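Local atomic coordinates of chemotaxis signal transduction protein (Thermoanaerobacter tengcongensis, PDB entry 2QDL), a protein that probably acts as the CheW scaffold of bacterial chemotaxis, coupling receptors to the histidine kinase CheA. Residues 52-57 / 61-66. Sequence-based numbering, arbitrary orientation.
Sequences GIINLR and IPVIDL
Ile54 and Ile61 face each other as an antiparallel hydrogen-bonded pair and show how two bonds between the same residues lock the register of neighbouring strands. Ile54 N gives its hydrogen to Ile61 O at 2.9 Å, and the return bond from Ile61 N to Ile54 O is equally short. Two pairs further on, past the non-hydrogen-bonded pair Ile53-Pro62, Val63 N reaches Gly52 O at 2.8 Å, and its N-H points almost straight at the oxygen (167°). Gly52 is itself a backbone requirement: with phi near 150°, any CB would be jammed against the preceding carbonyl oxygen.

The tight side carries Ile54, Leu56, Ile61 and Val63. Ile54 holds CG1 between its backbone N and carbonyl carbon (chi1 56°), which brings that methylene to 3.8 Å from Ile61 CB, while the valine methyl Val63 CG2 comes within 3.9 Å of the same Ile54 CG1, the two side chains crossing at about a right angle. Leu56 extends the apolar row, its CD2 meeting the end methyl CD1 of Ile61.

The two segments belong to the beta hairpin of strands 50-56 and 59-65 in the curled, barrel-like sheet of the CheW-like domain, where strand 91-106 pairs in parallel with the second of them; Val63 packs on Ile96 of that strand.

Side chains on the other face meet more loosely, Ile53 CG1 standing 4.4 Å from Pro62 CB. Ile53 leans instead on backbone, its CG2 lying 3.3 Å from Ile61 O, and it also packs on Ile43. An alanine in place of Ile53 is likely to uncover the Ile61 carbonyl and open a gap beside Pro62 and Ile43. Towards the turn, partly exposed Leu56 gives way to exposed Arg57, whose NH2 forms a salt bridge with Glu33.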
loop_
_atom_site.group_PDB
_atom_site.type_symbol
_atom_site.label_atom_id
_atom_site.label_comp_id
_atom_site.label_asym_id
_atom_site.label_seq_id
_atom_site.Cartn_x
_atom_site.Cartn_y
_atom_site.Cartn_z
ATOM N N GLY A 52 -7.462 7.809 -10.250
ATOM C CA GLY A 52 -8.629 8.645 -10.125
ATOM C C GLY A 52 -9.107 8.801 -8.717
ATOM O O GLY A 52 -8.328 8.762 -7.773
ATOM N N ILE A 53 -10.406 8.975 -8.571
ATOM C CA ILE A 53 -10.954 9.157 -7.268
ATOM C C ILE A 53 -12.140 8.255 -7.018
ATOM O O ILE A 53 -12.812 7.816 -7.946
ATOM C CB ILE A 53 -11.287 10.671 -6.983
ATOM C CG1 ILE A 53 -10.003 11.486 -6.859
ATOM C CG2 ILE A 53 -11.994 10.816 -5.664
ATOM C CD1 ILE A 53 -10.240 12.975 -6.885
ATOM N N ILE A 54 -12.366 7.963 -5.745
ATOM C CA ILE A 54 -13.589 7.301 -5.299
ATOM C C ILE A 54 -14.351 8.215 -4.320
ATOM O O ILE A 54 -13.778 9.062 -3.625
ATOM C CB ILE A 54 -13.328 5.896 -4.664
ATOM C CG1 ILE A 54 -12.336 5.991 -3.486
ATOM C CG2 ILE A 54 -12.872 4.893 -5.743
ATOM C CD1 ILE A 54 -12.369 4.779 -2.569
ATOM N N ASN A 55 -15.661 8.045 -4.307
ATOM C CA ASN A 55 -16.511 8.735 -3.374
ATOM C C ASN A 55 -16.859 7.746 -2.288
ATOM O O ASN A 55 -17.682 6.846 -2.505
ATOM C CB ASN A 55 -17.786 9.227 -4.067
ATOM C CG ASN A 55 -18.799 9.762 -3.085
ATOM O OD1 ASN A 55 -18.494 9.948 -1.932
ATOM N ND2 ASN A 55 -20.003 10.013 -3.547
ATOM N N LEU A 56 -16.212 7.875 -1.142
ATOM C CA LEU A 56 -16.433 6.907 -0.071
ATOM C C LEU A 56 -17.168 7.588 1.065
ATOM O O LEU A 56 -16.593 8.417 1.737
ATOM C CB LEU A 56 -15.109 6.294 0.406
ATOM C CG LEU A 56 -15.239 5.255 1.519
ATOM C CD1 LEU A 56 -16.086 4.071 1.055
ATOM C CD2 LEU A 56 -13.877 4.783 2.014
ATOM N N ARG A 57 -18.453 7.265 1.225
ATOM C CA ARG A 57 -19.326 7.883 2.241
ATOM C C ARG A 57 -19.307 9.421 2.219
ATOM O O ARG A 57 -19.308 10.056 3.274
ATOM C CB ARG A 57 -18.973 7.367 3.653
ATOM C CG ARG A 57 -19.228 5.886 3.845
ATOM C CD ARG A 57 -19.020 5.445 5.327
ATOM N NE ARG A 57 -17.605 5.346 5.617
ATOM C CZ ARG A 57 -16.834 4.278 5.380
ATOM N NH1 ARG A 57 -17.331 3.163 4.875
ATOM N NH2 ARG A 57 -15.548 4.339 5.654
ATOM N N ILE A 61 -11.637 10.507 -2.248
ATOM C CA ILE A 61 -10.407 9.779 -1.931
ATOM C C ILE A 61 -9.610 9.496 -3.203
ATOM O O ILE A 61 -10.067 8.730 -4.067
ATOM C CB ILE A 61 -10.675 8.448 -1.127
ATOM C CG1 ILE A 61 -11.371 8.773 0.215
ATOM C CG2 ILE A 61 -9.349 7.661 -0.931
ATOM C CD1 ILE A 61 -11.509 7.597 1.162
ATOM N N PRO A 62 -8.406 10.099 -3.311
ATOM C CA PRO A 62 -7.560 9.805 -4.459
ATOM C C PRO A 62 -6.967 8.384 -4.400
ATOM O O PRO A 62 -6.492 7.954 -3.359
ATOM C CB PRO A 62 -6.467 10.885 -4.378
ATOM C CG PRO A 62 -6.361 11.188 -2.951
ATOM C CD PRO A 62 -7.769 11.079 -2.398
ATOM N N VAL A 63 -7.004 7.694 -5.534
ATOM C CA VAL A 63 -6.573 6.314 -5.646
ATOM C C VAL A 63 -5.361 6.197 -6.566
ATOM O O VAL A 63 -5.364 6.672 -7.673
ATOM C CB VAL A 63 -7.690 5.390 -6.161
ATOM C CG1 VAL A 63 -7.228 3.931 -6.086
ATOM C CG2 VAL A 63 -8.959 5.596 -5.352
ATOM N N ILE A 64 -4.311 5.569 -6.053
ATOM C CA ILE A 64 -3.093 5.339 -6.817
ATOM C C ILE A 64 -3.056 3.881 -7.282
ATOM O O ILE A 64 -3.431 2.948 -6.543
ATOM C CB ILE A 64 -1.826 5.708 -5.967
ATOM C CG1 ILE A 64 -0.531 5.388 -6.695
ATOM C CG2 ILE A 64 -1.783 4.928 -4.690
ATOM C CD1 ILE A 64 0.644 6.195 -6.152
ATOM N N ASP A 65 -2.613 3.712 -8.524
ATOM C CA ASP A 65 -2.280 2.419 -9.062
ATOM C C ASP A 65 -0.807 2.216 -8.756
ATOM O O ASP A 65 0.043 2.894 -9.336
ATOM C CB ASP A 65 -2.611 2.331 -10.575
ATOM C CG ASP A 65 -2.263 0.943 -11.176
ATOM O OD1 ASP A 65 -1.159 0.420 -10.891
ATOM O OD2 ASP A 65 -3.060 0.394 -11.948
ATOM N N LEU A 66 -0.514 1.327 -7.794
ATOM C CA LEU A 66 0.866 1.040 -7.338
ATOM C C LEU A 66 1.770 0.462 -8.423
ATOM O O LEU A 66 2.964 0.752 -8.449
ATOM C CB LEU A 66 0.869 0.103 -6.111
ATOM C CG LEU A 66 0.169 0.608 -4.844
ATOM C CD1 LEU A 66 0.223 -0.457 -3.745
ATOM C CD2 LEU A 66 0.790 1.938 -4.345
#